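Local coordinates for DNA mismatch repair protein MLH3 (PDB 6RMN), which takes part in DNA mismatch repair, correcting insertion-deletion loops as a component of the MutLbeta heterodimer, at residues B[20-25]-B[46-51]; B[54-59]-B[194-199]; B[100-105]-B[158-163]; B[147-150]-B[154-157]; B[188-193]-B[224-229]. All blocks are in the same frame, centred on the assembly; numbering follows the deposited sequence.

Contact 1: B[20-25]-B[46-51]; sequences INQVDK and VDQHAC. With ZN (zinc ion), chain C.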
# COMPACT_ATOMS: atom_id res chain seq x y z
N ILE B 20 -1.03 -0.53 -0.07
CA ILE B 20 -0.90 0.82 -0.59
C ILE B 20 -1.03 0.66 -2.13
O ILE B 20 -2.11 0.92 -2.66
CB ILE B 20 0.38 1.55 -0.08
CG1 ILE B 20 0.34 1.62 1.48
CG2 ILE B 20 0.51 2.96 -0.71
CD1 ILE B 20 1.50 2.21 2.14
N ASN B 21 0.01 0.14 -2.82
CA ASN B 21 -0.06 -0.12 -4.27
C ASN B 21 1.18 -0.86 -4.80
O ASN B 21 2.09 -1.18 -4.02
CB ASN B 21 -0.30 1.19 -5.08
CG ASN B 21 -1.23 1.04 -6.27
OD1 ASN B 21 -1.40 -0.04 -6.86
ND2 ASN B 21 -1.84 2.14 -6.66
N GLN B 22 1.22 -1.11 -6.13
CA GLN B 22 2.36 -1.72 -6.81
C GLN B 22 3.46 -0.66 -6.93
O GLN B 22 3.17 0.52 -7.17
CB GLN B 22 1.96 -2.28 -8.19
CG GLN B 22 3.01 -3.20 -8.81
CD GLN B 22 2.72 -3.59 -10.25
OE1 GLN B 22 2.08 -2.87 -11.02
NE2 GLN B 22 3.20 -4.76 -10.63
N VAL B 23 4.71 -1.09 -6.74
CA VAL B 23 5.90 -0.25 -6.78
C VAL B 23 6.88 -0.85 -7.80
O VAL B 23 7.25 -2.02 -7.65
CB VAL B 23 6.56 -0.14 -5.37
CG1 VAL B 23 7.95 0.50 -5.44
CG2 VAL B 23 5.67 0.61 -4.39
N ASP B 24 7.28 -0.06 -8.82
CA ASP B 24 8.28 -0.38 -9.85
C ASP B 24 7.97 -1.66 -10.67
O ASP B 24 8.87 -2.21 -11.31
CB ASP B 24 9.68 -0.44 -9.20
CG ASP B 24 10.87 -0.43 -10.14
OD1 ASP B 24 10.96 0.49 -10.97
OD2 ASP B 24 11.71 -1.35 -10.04
N LYS B 25 6.69 -2.08 -10.71
CA LYS B 25 6.21 -3.29 -11.43
C LYS B 25 6.87 -4.58 -10.88
O LYS B 25 6.97 -5.59 -11.59
CB LYS B 25 6.36 -3.18 -12.97
CG LYS B 25 6.16 -1.81 -13.60
CD LYS B 25 4.71 -1.43 -13.74
CE LYS B 25 4.56 -0.06 -14.36
NZ LYS B 25 4.68 1.02 -13.36
N VAL B 46 6.61 -6.37 -0.69
CA VAL B 46 6.42 -7.78 -1.00
C VAL B 46 6.82 -8.03 -2.46
O VAL B 46 6.35 -7.30 -3.35
CB VAL B 46 4.95 -8.23 -0.71
CG1 VAL B 46 4.75 -9.71 -1.01
CG2 VAL B 46 4.53 -7.91 0.72
N ASP B 47 7.68 -9.05 -2.71
CA ASP B 47 8.05 -9.48 -4.06
C ASP B 47 6.76 -10.06 -4.69
O ASP B 47 6.18 -11.00 -4.13
CB ASP B 47 9.16 -10.55 -3.96
CG ASP B 47 9.68 -11.15 -5.27
OD1 ASP B 47 8.90 -11.24 -6.24
OD2 ASP B 47 10.85 -11.57 -5.30
N GLN B 48 6.26 -9.48 -5.81
CA GLN B 48 5.00 -9.95 -6.42
C GLN B 48 5.09 -11.37 -7.00
O GLN B 48 4.08 -12.08 -7.05
CB GLN B 48 4.46 -8.97 -7.47
CG GLN B 48 5.25 -8.94 -8.78
CD GLN B 48 4.96 -7.73 -9.61
OE1 GLN B 48 4.71 -6.64 -9.09
NE2 GLN B 48 5.00 -7.89 -10.91
N HIS B 49 6.29 -11.78 -7.43
CA HIS B 49 6.50 -13.11 -7.99
C HIS B 49 6.51 -14.16 -6.86
O HIS B 49 5.77 -15.14 -6.95
CB HIS B 49 7.79 -13.16 -8.83
CG HIS B 49 8.13 -14.53 -9.29
ND1 HIS B 49 7.41 -15.16 -10.29
CD2 HIS B 49 9.05 -15.40 -8.81
CE1 HIS B 49 7.93 -16.36 -10.41
NE2 HIS B 49 8.93 -16.54 -9.55
N ALA B 50 7.31 -13.92 -5.80
CA ALA B 50 7.43 -14.79 -4.62
C ALA B 50 6.08 -14.99 -3.94
O ALA B 50 5.76 -16.11 -3.54
CB ALA B 50 8.43 -14.19 -3.63
N CYS B 51 5.29 -13.91 -3.83
CA CYS B 51 3.95 -13.88 -3.27
C CYS B 51 3.02 -14.85 -4.03
O CYS B 51 2.41 -15.71 -3.42
CB CYS B 51 3.40 -12.45 -3.31
SG CYS B 51 1.71 -12.29 -2.71
ZN ZN C . 10.11 -18.26 -9.11
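Gln-22 and Gln-48 meet amide to amide: NE2 of Gln-22 donates to OE1 of Gln-48 at 2.9 Å, with the N-H aimed almost straight at its acceptor (168°). That oxygen lies in the plane of the Gln-22 amide, while the donor is tilted from the Gln-48 carbonyl plane by 21°. CG of Gln-22 stands opposite the backbone N (chi1 -167°), and the extended chain beyond it carries the amide from the strand to the first turn of helix 48-69. Glutamine suits both places because one amide can give and accept at once: OE1 of Gln-22 takes a bond from Leu-204 N, NE2 of each glutamine reaches Asp-202 O, and NE2 of Gln-48 also bonds Met-199 O.

Asp-47, Gln-48, His-49 and Ala-50 form the Asp-Gln-His-Ala sequence that opens the metal-binding motif of MutL endonuclease domains, here in the C-terminal domain of MLH3. Capping bonds begin helix 48-69. OD1 of Asp-47, the N-cap, accepts from His-49 N at 2.9 Å nearly end-on and from Ala-50 N at 3.1 Å from above the carboxylate plane.

The same turn supplies a metal ligand: His-49 NE2 binds zinc at 2.1 Å alongside Glu-53, Cys-194 and a residue of the partner protein's chain. On the other ring nitrogen, ND1, a hydrogen bond to Val-198 O fixes how the imidazole is turned.

Contact 2: B[54-59]-B[194-199]; sequences RIRLEE and CRSAVM. With ZN (zinc ion), chain C.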
# COMPACT_ATOMS: atom_id res chain seq x y z
N ARG B 54 4.24 -18.57 -3.92
CA ARG B 54 3.92 -19.12 -2.61
C ARG B 54 2.47 -19.62 -2.52
O ARG B 54 2.22 -20.74 -2.05
CB ARG B 54 4.18 -18.09 -1.50
CG ARG B 54 3.92 -18.65 -0.10
CD ARG B 54 5.08 -19.54 0.27
NE ARG B 54 4.66 -20.90 0.58
CZ ARG B 54 5.50 -21.85 0.96
NH1 ARG B 54 6.80 -21.61 1.05
NH2 ARG B 54 5.04 -23.06 1.25
N ILE B 55 1.52 -18.76 -2.94
CA ILE B 55 0.08 -19.07 -2.95
C ILE B 55 -0.15 -20.31 -3.83
O ILE B 55 -0.91 -21.19 -3.45
CB ILE B 55 -0.77 -17.85 -3.46
CG1 ILE B 55 -0.62 -16.61 -2.53
CG2 ILE B 55 -2.26 -18.22 -3.64
CD1 ILE B 55 -0.88 -15.27 -3.21
N ARG B 56 0.50 -20.32 -5.01
CA ARG B 56 0.37 -21.38 -6.00
C ARG B 56 0.92 -22.71 -5.53
O ARG B 56 0.29 -23.73 -5.78
CB ARG B 56 0.98 -20.95 -7.34
CG ARG B 56 0.09 -19.98 -8.10
CD ARG B 56 0.72 -19.56 -9.42
NE ARG B 56 -0.11 -18.56 -10.11
CZ ARG B 56 -1.11 -18.84 -10.94
NH1 ARG B 56 -1.43 -20.10 -11.20
NH2 ARG B 56 -1.80 -17.86 -11.51
N LEU B 57 2.06 -22.69 -4.80
CA LEU B 57 2.70 -23.88 -4.24
C LEU B 57 1.83 -24.54 -3.20
O LEU B 57 1.58 -25.74 -3.28
CB LEU B 57 4.10 -23.57 -3.66
CG LEU B 57 4.82 -24.79 -3.05
CD1 LEU B 57 5.35 -25.73 -4.15
CD2 LEU B 57 5.88 -24.36 -2.10
N GLU B 58 1.35 -23.76 -2.23
CA GLU B 58 0.48 -24.27 -1.17
C GLU B 58 -0.84 -24.90 -1.71
O GLU B 58 -1.32 -25.87 -1.13
CB GLU B 58 0.24 -23.19 -0.11
CG GLU B 58 1.53 -22.78 0.59
CD GLU B 58 1.39 -22.26 2.00
OE1 GLU B 58 0.25 -22.24 2.51
OE2 GLU B 58 2.42 -21.87 2.60
N GLU B 59 -1.36 -24.38 -2.87
CA GLU B 59 -2.54 -24.92 -3.55
C GLU B 59 -2.19 -26.27 -4.17
O GLU B 59 -2.99 -27.21 -4.09
CB GLU B 59 -3.04 -23.97 -4.66
CG GLU B 59 -3.79 -22.75 -4.15
CD GLU B 59 -4.07 -21.59 -5.11
OE1 GLU B 59 -3.65 -21.64 -6.29
OE2 GLU B 59 -4.72 -20.62 -4.65
N CYS B 194 6.46 -21.64 -9.85
CA CYS B 194 7.35 -20.60 -10.36
C CYS B 194 6.90 -20.15 -11.75
O CYS B 194 6.69 -18.95 -11.96
CB CYS B 194 8.79 -21.10 -10.37
SG CYS B 194 10.02 -19.85 -10.84
N ARG B 195 6.68 -21.11 -12.66
CA ARG B 195 6.24 -20.86 -14.04
C ARG B 195 4.88 -20.23 -14.18
O ARG B 195 4.67 -19.48 -15.12
CB ARG B 195 6.27 -22.15 -14.86
CG ARG B 195 7.63 -22.49 -15.36
CD ARG B 195 7.90 -22.02 -16.77
NE ARG B 195 9.16 -22.62 -17.19
CZ ARG B 195 9.27 -23.72 -17.92
NH1 ARG B 195 8.18 -24.29 -18.44
NH2 ARG B 195 10.46 -24.23 -18.19
N SER B 196 3.93 -20.58 -13.30
CA SER B 196 2.57 -20.06 -13.37
C SER B 196 2.45 -18.66 -12.77
O SER B 196 1.52 -17.93 -13.12
CB SER B 196 1.60 -21.01 -12.68
OG SER B 196 1.37 -22.15 -13.48
N ALA B 197 3.38 -18.31 -11.86
CA ALA B 197 3.39 -17.05 -11.13
C ALA B 197 3.64 -15.84 -11.99
O ALA B 197 4.30 -15.92 -13.03
CB ALA B 197 4.41 -17.11 -10.00
N VAL B 198 3.11 -14.70 -11.53
CA VAL B 198 3.26 -13.39 -12.14
C VAL B 198 4.76 -13.04 -12.07
O VAL B 198 5.44 -13.50 -11.15
CB VAL B 198 2.30 -12.35 -11.47
CG1 VAL B 198 2.76 -11.90 -10.09
CG2 VAL B 198 2.03 -11.16 -12.37
N MET B 199 5.29 -12.33 -13.07
CA MET B 199 6.71 -12.00 -13.13
C MET B 199 7.00 -10.51 -12.83
O MET B 199 6.09 -9.68 -12.80
CB MET B 199 7.26 -12.34 -14.52
CG MET B 199 7.78 -13.76 -14.65
SD MET B 199 8.54 -14.07 -16.28
CE MET B 199 10.17 -13.31 -16.05
ZN ZN C . 10.11 -18.26 -9.11
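Arg-56 lays one face of its guanidinium over the backbone carbonyl of Ser-196, whose O lies 3.4 Å above the plane and off toward the rim. Because the N-H bonds lie in the guanidinium plane, none points well at an oxygen above it, and NE, 3.5 Å from Ser-196 O, makes no hydrogen bond with it. The attraction is probably electrostatic, a positive group resting on a carbonyl at the C-terminal end of helix 183-196. The chain runs extended from CG to NE, and a near right-angle turn about the CD-NE bond (chi4 -87°) presents the flat side. The closest packing is here: NH1 of Arg-56 comes within 3.5 Å of Ser-196 CB, and its CD within 3.8 Å of Ala-197 N. Small serine and alanine let the arginine approach the backbone. With an alanine here in place of Arg-56, this carbonyl would probably lose its charged cover and a gap would open beside Ser-196.

The outer side is looser. Ser-196 is exposed, and the ion pair of Arg-56 with Asp-52 is long and weak.

Nearby, Cys-194 SG binds zinc at 2.4 Å; the Ala-Cys-Arg sequence around it is a hallmark of MutL endonuclease domains. Helix 48-69 lies against helix 183-196 through Leu-57, packed on Leu-189, Asn-190 and Ala-193, while Ile-55 and Arg-54 turn to helix 206-216.

Contact 3: B[100-105]-B[158-163]; sequences FKKWGI and MDLSHF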
# COMPACT_ATOMS: atom_id res chain seq x y z
N PHE B 100 6.26 -46.79 -1.79
CA PHE B 100 6.19 -46.23 -3.15
C PHE B 100 4.79 -46.30 -3.77
O PHE B 100 4.46 -45.43 -4.57
CB PHE B 100 7.23 -46.87 -4.08
CG PHE B 100 8.62 -46.31 -3.93
CD1 PHE B 100 8.98 -45.13 -4.57
CD2 PHE B 100 9.57 -46.95 -3.15
CE1 PHE B 100 10.28 -44.61 -4.44
CE2 PHE B 100 10.86 -46.43 -3.01
CZ PHE B 100 11.21 -45.26 -3.66
N LYS B 101 3.96 -47.31 -3.38
CA LYS B 101 2.57 -47.47 -3.86
C LYS B 101 1.69 -46.27 -3.48
O LYS B 101 0.81 -45.90 -4.25
CB LYS B 101 1.92 -48.78 -3.33
CG LYS B 101 2.55 -50.08 -3.83
CD LYS B 101 1.97 -50.58 -5.17
CE LYS B 101 2.67 -51.83 -5.67
NZ LYS B 101 2.31 -52.13 -7.08
N LYS B 102 1.94 -45.65 -2.31
CA LYS B 102 1.21 -44.47 -1.81
C LYS B 102 1.38 -43.24 -2.71
O LYS B 102 0.53 -42.35 -2.71
CB LYS B 102 1.65 -44.13 -0.38
CG LYS B 102 1.44 -45.24 0.63
CD LYS B 102 2.13 -44.92 1.94
CE LYS B 102 2.07 -46.09 2.88
NZ LYS B 102 2.70 -45.78 4.18
N TRP B 103 2.50 -43.18 -3.46
CA TRP B 103 2.82 -42.10 -4.38
C TRP B 103 2.56 -42.46 -5.85
O TRP B 103 3.02 -41.75 -6.73
CB TRP B 103 4.28 -41.65 -4.18
CG TRP B 103 4.56 -41.16 -2.79
CD1 TRP B 103 5.21 -41.83 -1.79
CD2 TRP B 103 4.11 -39.92 -2.21
NE1 TRP B 103 5.23 -41.06 -0.65
CE2 TRP B 103 4.56 -39.89 -0.87
CE3 TRP B 103 3.39 -38.82 -2.71
CZ2 TRP B 103 4.33 -38.79 -0.03
CZ3 TRP B 103 3.14 -37.74 -1.87
CH2 TRP B 103 3.58 -37.75 -0.54
N GLY B 104 1.82 -43.54 -6.09
CA GLY B 104 1.46 -43.99 -7.43
C GLY B 104 2.56 -44.74 -8.16
O GLY B 104 2.40 -45.06 -9.34
N ILE B 105 3.67 -45.05 -7.47
CA ILE B 105 4.81 -45.77 -8.04
C ILE B 105 4.63 -47.25 -7.71
O ILE B 105 4.84 -47.65 -6.56
CB ILE B 105 6.17 -45.16 -7.57
CG1 ILE B 105 6.28 -43.65 -7.91
CG2 ILE B 105 7.38 -45.96 -8.13
CD1 ILE B 105 6.98 -42.83 -6.89
N MET B 158 4.90 -42.08 4.91
CA MET B 158 3.56 -41.50 4.88
C MET B 158 2.61 -42.27 5.77
O MET B 158 2.22 -43.38 5.42
CB MET B 158 3.00 -41.49 3.44
CG MET B 158 3.18 -40.18 2.73
SD MET B 158 2.39 -38.76 3.52
CE MET B 158 0.72 -39.06 3.14
N ASP B 159 2.23 -41.70 6.91
CA ASP B 159 1.29 -42.40 7.78
C ASP B 159 -0.14 -42.07 7.35
O ASP B 159 -0.56 -40.91 7.40
CB ASP B 159 1.53 -42.12 9.27
CG ASP B 159 1.06 -43.25 10.15
OD1 ASP B 159 1.61 -44.37 10.04
OD2 ASP B 159 0.13 -43.03 10.95
N LEU B 160 -0.85 -43.11 6.85
CA LEU B 160 -2.23 -43.01 6.37
C LEU B 160 -3.25 -43.58 7.38
O LEU B 160 -4.45 -43.60 7.10
CB LEU B 160 -2.39 -43.68 4.98
CG LEU B 160 -1.46 -43.21 3.84
CD1 LEU B 160 -1.64 -44.05 2.60
CD2 LEU B 160 -1.70 -41.77 3.48
N SER B 161 -2.76 -44.01 8.58
CA SER B 161 -3.56 -44.56 9.69
C SER B 161 -4.56 -43.54 10.24
O SER B 161 -5.63 -43.92 10.71
CB SER B 161 -2.66 -45.04 10.82
OG SER B 161 -1.95 -46.21 10.46
N HIS B 162 -4.20 -42.24 10.17
CA HIS B 162 -5.01 -41.11 10.63
C HIS B 162 -6.20 -40.85 9.68
O HIS B 162 -6.08 -41.06 8.47
CB HIS B 162 -4.14 -39.84 10.75
CG HIS B 162 -2.76 -40.09 11.28
ND1 HIS B 162 -2.53 -40.34 12.62
CD2 HIS B 162 -1.58 -40.13 10.62
CE1 HIS B 162 -1.22 -40.53 12.74
NE2 HIS B 162 -0.61 -40.41 11.56
N PHE B 163 -7.34 -40.41 10.24
CA PHE B 163 -8.57 -40.13 9.50
C PHE B 163 -9.32 -38.93 10.08
O PHE B 163 -9.54 -37.93 9.39
CB PHE B 163 -9.48 -41.38 9.44
CG PHE B 163 -9.66 -42.14 10.73
CD1 PHE B 163 -10.66 -41.77 11.63
CD2 PHE B 163 -8.86 -43.23 11.04
CE1 PHE B 163 -10.83 -42.48 12.83
CE2 PHE B 163 -9.03 -43.93 12.24
CZ PHE B 163 -10.01 -43.55 13.13
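Where Lys-102 and Trp-103 meet Met-158, the backbone makes a type I turn from Lys-101 to Gly-104, with Ile-105 N bonded to Phe-100 O at 3.0 Å, Gly-104 N bonded to Lys-101 O, and Gly-104 at a positive phi (79°) that glycine adopts at little cost.

From this turn the extended chain of Lys-102 reaches across, and NZ gives a short hydrogen bond to Met-158 O (2.7 Å), the C=O...donor angle being 150°. The same NZ forms a salt bridge with Glu-99, whose other carboxylate oxygen accepts from Met-158 N, so Lys-102 and Glu-99 between them hold both backbone polar groups of Met-158. A long lysine fits because its methylenes pack on the way: CG lies 3.8 Å from Leu-160 CD1, the two side chains sliding past in opposite directions.

Met-158 crosses Trp-103 at about a right angle. Its CG approaches CZ2 of Trp-103 closely, at 3.3 Å, and the bend at chi2 (-60°) sets the sulfur beside the ring, SD lying 5.1 Å from the centroid of the six-membered ring in an oblique position. The flexible thioether suits a pocket also lined by Val-68 and Val-69 of helix 48-69, while Trp-103 rests on Leu-65, Val-68 and Pro-182.

A Schellman motif, with Gly-104 as C-prime residue, thus ends helix 87-101, and a Met-aromatic contact joins that end to the loop after helix 136-151.

Contact 4: B[147-150]-B[154-157]; sequences AHDL and KKLP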
# COMPACT_ATOMS: atom_id res chain seq x y z
N ALA B 147 14.34 -43.81 -1.73
CA ALA B 147 14.61 -45.03 -0.97
C ALA B 147 15.72 -44.79 0.07
O ALA B 147 15.60 -45.25 1.21
CB ALA B 147 15.00 -46.16 -1.90
N HIS B 148 16.79 -44.06 -0.33
CA HIS B 148 17.90 -43.70 0.56
C HIS B 148 17.44 -42.65 1.56
O HIS B 148 17.88 -42.69 2.70
CB HIS B 148 19.13 -43.21 -0.23
CG HIS B 148 19.84 -44.30 -0.97
ND1 HIS B 148 20.34 -45.41 -0.30
CD2 HIS B 148 20.12 -44.41 -2.28
CE1 HIS B 148 20.89 -46.17 -1.24
NE2 HIS B 148 20.78 -45.60 -2.45
N ASP B 149 16.54 -41.73 1.16
CA ASP B 149 15.99 -40.73 2.07
C ASP B 149 15.26 -41.41 3.23
O ASP B 149 15.48 -41.06 4.39
CB ASP B 149 15.07 -39.72 1.31
CG ASP B 149 15.82 -38.56 0.68
OD1 ASP B 149 17.03 -38.39 0.99
OD2 ASP B 149 15.20 -37.81 -0.12
N LEU B 150 14.48 -42.45 2.92
CA LEU B 150 13.73 -43.26 3.88
C LEU B 150 14.64 -44.07 4.76
O LEU B 150 14.48 -44.04 5.98
CB LEU B 150 12.72 -44.18 3.16
CG LEU B 150 11.57 -43.49 2.46
CD1 LEU B 150 10.96 -44.38 1.39
CD2 LEU B 150 10.52 -43.03 3.45
N LYS B 154 16.04 -39.30 6.66
CA LYS B 154 16.02 -37.92 6.16
C LYS B 154 14.59 -37.56 5.71
O LYS B 154 14.27 -36.38 5.53
CB LYS B 154 17.04 -37.74 5.04
CG LYS B 154 18.47 -37.70 5.55
CD LYS B 154 19.45 -37.48 4.42
CE LYS B 154 20.88 -37.69 4.85
NZ LYS B 154 21.82 -37.37 3.75
N LYS B 155 13.75 -38.59 5.53
CA LYS B 155 12.33 -38.50 5.19
C LYS B 155 11.61 -39.65 5.90
O LYS B 155 12.09 -40.78 5.85
CB LYS B 155 12.09 -38.56 3.67
CG LYS B 155 12.20 -37.18 3.05
CD LYS B 155 11.52 -37.07 1.72
CE LYS B 155 12.03 -35.85 1.01
NZ LYS B 155 11.30 -34.62 1.41
N LEU B 156 10.53 -39.35 6.62
CA LEU B 156 9.81 -40.40 7.33
C LEU B 156 8.65 -40.92 6.47
O LEU B 156 8.26 -40.21 5.55
CB LEU B 156 9.39 -40.04 8.78
CG LEU B 156 8.63 -38.75 9.06
CD1 LEU B 156 7.13 -38.94 8.86
CD2 LEU B 156 8.83 -38.34 10.50
N PRO B 157 8.16 -42.16 6.69
CA PRO B 157 7.09 -42.69 5.81
C PRO B 157 5.73 -42.00 5.96
O PRO B 157 5.45 -41.41 7.00
CB PRO B 157 7.02 -44.18 6.19
CG PRO B 157 8.23 -44.45 7.04
CD PRO B 157 8.54 -43.17 7.71
O HOH W 1 12.46 -43.11 7.53
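Asp-149 O is gripped twice by the chain returning after helix 136-151. Lys-154 N donates to it at 2.9 Å within the carbonyl plane, and Lys-155 N donates at 3.2 Å from well above that plane, 63° out of it. One oxygen thus meets both amides without their competing for the same approach. A water extends the link, donating to Leu-150 O at 2.7 Å and to Lys-155 O, so two backbone carbonyls that could not bond each other share a donor. Lys-155 O also receives the nearly straight CA-H of Leu-150, 3.6 Å from CA to O.

Outward, the side chains of Asp-149 and Lys-155 lie side by side and point the same way, with CE of Lys-155 3.9 Å from Asp-149 OD2. The bend at chi4 (-84°) sends NZ to Val-181 O and Ser-179 O instead, leaving the opposite charges near but not in contact. Leucine suits its place because its branched end reaches the returning backbone, CD2 of Leu-150 lying 3.6 Å from Lys-155 O and 4.1 Å from Pro-157 N.

This reversal at the C-terminal end of helix 136-151 touches two other helices. Leu-150 packs on Tyr-96 and Pro-157 on Glu-99, both of helix 87-101, while Asp-149 and Lys-155 touch Thr-183 at the start of helix 183-196.

Contact 5: B[188-193]-B[224-229]; sequences ILNSKA and ECAHGR. With ZN (zinc ion), chain D.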
# COMPACT_ATOMS: atom_id res chain seq x y z
N ILE B 188 9.07 -30.78 -8.81
CA ILE B 188 8.03 -30.61 -9.84
C ILE B 188 7.03 -29.50 -9.46
O ILE B 188 6.74 -28.64 -10.29
CB ILE B 188 7.33 -31.95 -10.22
CG1 ILE B 188 8.35 -32.97 -10.83
CG2 ILE B 188 6.17 -31.72 -11.19
CD1 ILE B 188 7.86 -34.43 -10.93
N LEU B 189 6.54 -29.49 -8.19
CA LEU B 189 5.58 -28.49 -7.73
C LEU B 189 6.21 -27.10 -7.63
O LEU B 189 5.55 -26.13 -7.97
CB LEU B 189 4.89 -28.88 -6.40
CG LEU B 189 4.15 -30.24 -6.32
CD1 LEU B 189 3.21 -30.25 -5.15
CD2 LEU B 189 3.38 -30.58 -7.61
N ASN B 190 7.50 -27.02 -7.22
CA ASN B 190 8.24 -25.76 -7.12
C ASN B 190 8.35 -25.09 -8.46
O ASN B 190 8.12 -23.88 -8.54
CB ASN B 190 9.63 -25.94 -6.51
CG ASN B 190 9.64 -26.08 -5.01
OD1 ASN B 190 8.59 -26.06 -4.35
ND2 ASN B 190 10.83 -26.24 -4.44
N SER B 191 8.67 -25.88 -9.50
CA SER B 191 8.84 -25.37 -10.86
C SER B 191 7.53 -25.03 -11.56
O SER B 191 7.52 -24.10 -12.35
CB SER B 191 9.69 -26.32 -11.71
OG SER B 191 9.00 -27.53 -11.98
N LYS B 192 6.43 -25.77 -11.28
CA LYS B 192 5.11 -25.46 -11.84
C LYS B 192 4.58 -24.13 -11.26
O LYS B 192 4.01 -23.33 -12.00
CB LYS B 192 4.10 -26.57 -11.51
CG LYS B 192 4.21 -27.82 -12.33
CD LYS B 192 3.11 -28.81 -11.93
CE LYS B 192 3.29 -30.20 -12.53
NZ LYS B 192 3.11 -30.22 -14.01
N ALA B 193 4.77 -23.92 -9.94
CA ALA B 193 4.34 -22.72 -9.21
C ALA B 193 5.12 -21.50 -9.70
O ALA B 193 4.50 -20.47 -10.00
CB ALA B 193 4.53 -22.91 -7.71
N GLU B 224 8.38 -16.83 2.64
CA GLU B 224 9.34 -17.22 1.62
C GLU B 224 8.66 -17.72 0.37
O GLU B 224 7.49 -18.08 0.43
CB GLU B 224 10.42 -18.22 2.14
CG GLU B 224 9.93 -19.56 2.65
CD GLU B 224 10.95 -20.32 3.48
OE1 GLU B 224 11.49 -19.75 4.46
OE2 GLU B 224 11.19 -21.51 3.17
N CYS B 225 9.36 -17.70 -0.78
CA CYS B 225 8.87 -18.22 -2.06
C CYS B 225 8.93 -19.77 -2.00
O CYS B 225 9.33 -20.34 -0.97
CB CYS B 225 9.72 -17.68 -3.21
SG CYS B 225 11.38 -18.40 -3.31
N ALA B 226 8.60 -20.45 -3.12
CA ALA B 226 8.67 -21.91 -3.19
C ALA B 226 10.08 -22.47 -2.93
O ALA B 226 10.19 -23.52 -2.31
CB ALA B 226 8.13 -22.43 -4.52
N HIS B 227 11.15 -21.74 -3.34
CA HIS B 227 12.57 -22.12 -3.23
C HIS B 227 13.27 -21.61 -1.95
O HIS B 227 14.50 -21.55 -1.91
CB HIS B 227 13.35 -21.69 -4.49
CG HIS B 227 12.62 -22.01 -5.76
ND1 HIS B 227 11.65 -21.17 -6.27
CD2 HIS B 227 12.69 -23.11 -6.54
CE1 HIS B 227 11.17 -21.77 -7.35
NE2 HIS B 227 11.77 -22.94 -7.56
N GLY B 228 12.50 -21.28 -0.92
CA GLY B 228 13.01 -20.83 0.38
C GLY B 228 13.61 -19.44 0.51
O GLY B 228 14.15 -19.13 1.58
N ARG B 229 13.53 -18.59 -0.53
CA ARG B 229 14.06 -17.22 -0.51
C ARG B 229 12.99 -16.25 0.08
O ARG B 229 11.80 -16.49 -0.14
CB ARG B 229 14.49 -16.77 -1.92
CG ARG B 229 15.61 -17.63 -2.50
CD ARG B 229 16.45 -16.86 -3.50
NE ARG B 229 17.53 -17.68 -4.06
CZ ARG B 229 18.79 -17.65 -3.64
NH1 ARG B 229 19.15 -16.84 -2.65
NH2 ARG B 229 19.71 -18.42 -4.20
ZN ZN D . 11.32 -19.05 -5.64
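With CG opposite the carbonyl carbon (chi1 -79°), Asn-190 turns its amide toward Ala-226, and a similar first torsion in His-227 (chi1 -45°) swings that ring to the foot of the same asparagine. There NE2 of His-227 lies 3.8 Å from Asn-190 CB. The amide rests on the turn by close packing: OD1 is 3.7 Å from Ala-226 CB, and ND2 is 3.5 Å from Ala-226 O. Alanine suits this spot, since its lone methyl allows the helix so near. A glycine in place of Asn-190 would probably open a gap under Ala-226 and leave the His-227 ring less firmly backed.

That ring coordinates zinc through ND1 at 2.2 Å, together with Cys-225 SG at 2.4 Å; Glu-53 and a residue of the partner protein's chain complete the site. Cys-Ala-His-Gly-Arg is the MLH3 form of a conserved MutL endonuclease motif. Its type I turn from Cys-225 to Gly-228 gathers both ligands, glycine accepting the positive phi, and Cys-225 N bonds Arg-229 O across the base at 2.8 Å.

Leu-57 of helix 48-69 touches both Asn-190 and Ala-226, so the Cys-225 to Gly-228 turn sits over the meeting of that helix with helix 183-196; toward the N-terminal end of the latter, Ile-188 packs against helix 126-132.

Overall arrangement
Contacts 1, 2 and 5 gather round the two zinc ions, and Glu-53 of helix 48-69 binds both. Contacts 1 and 2 share that helix and one zinc; contacts 2 and 5 share helix 183-196 and lie about 7 Å apart, centre to centre. Contacts 3 and 4 lie on the far side of the chain's centre from contacts 1 and 2, contact 4 nested within the loop that contact 3 closes. Contacts 1 and 3 are partly buried, relying on an amide-to-amide hydrogen bond and on a lysine-to-carbonyl bond with sulfur-aromatic packing; contacts 2, 4 and 5 are surface contacts. Among these, contact 4 uses backbone bonds and water, whereas 2 and 5 pack polar side chains against backbone beside metal ligands.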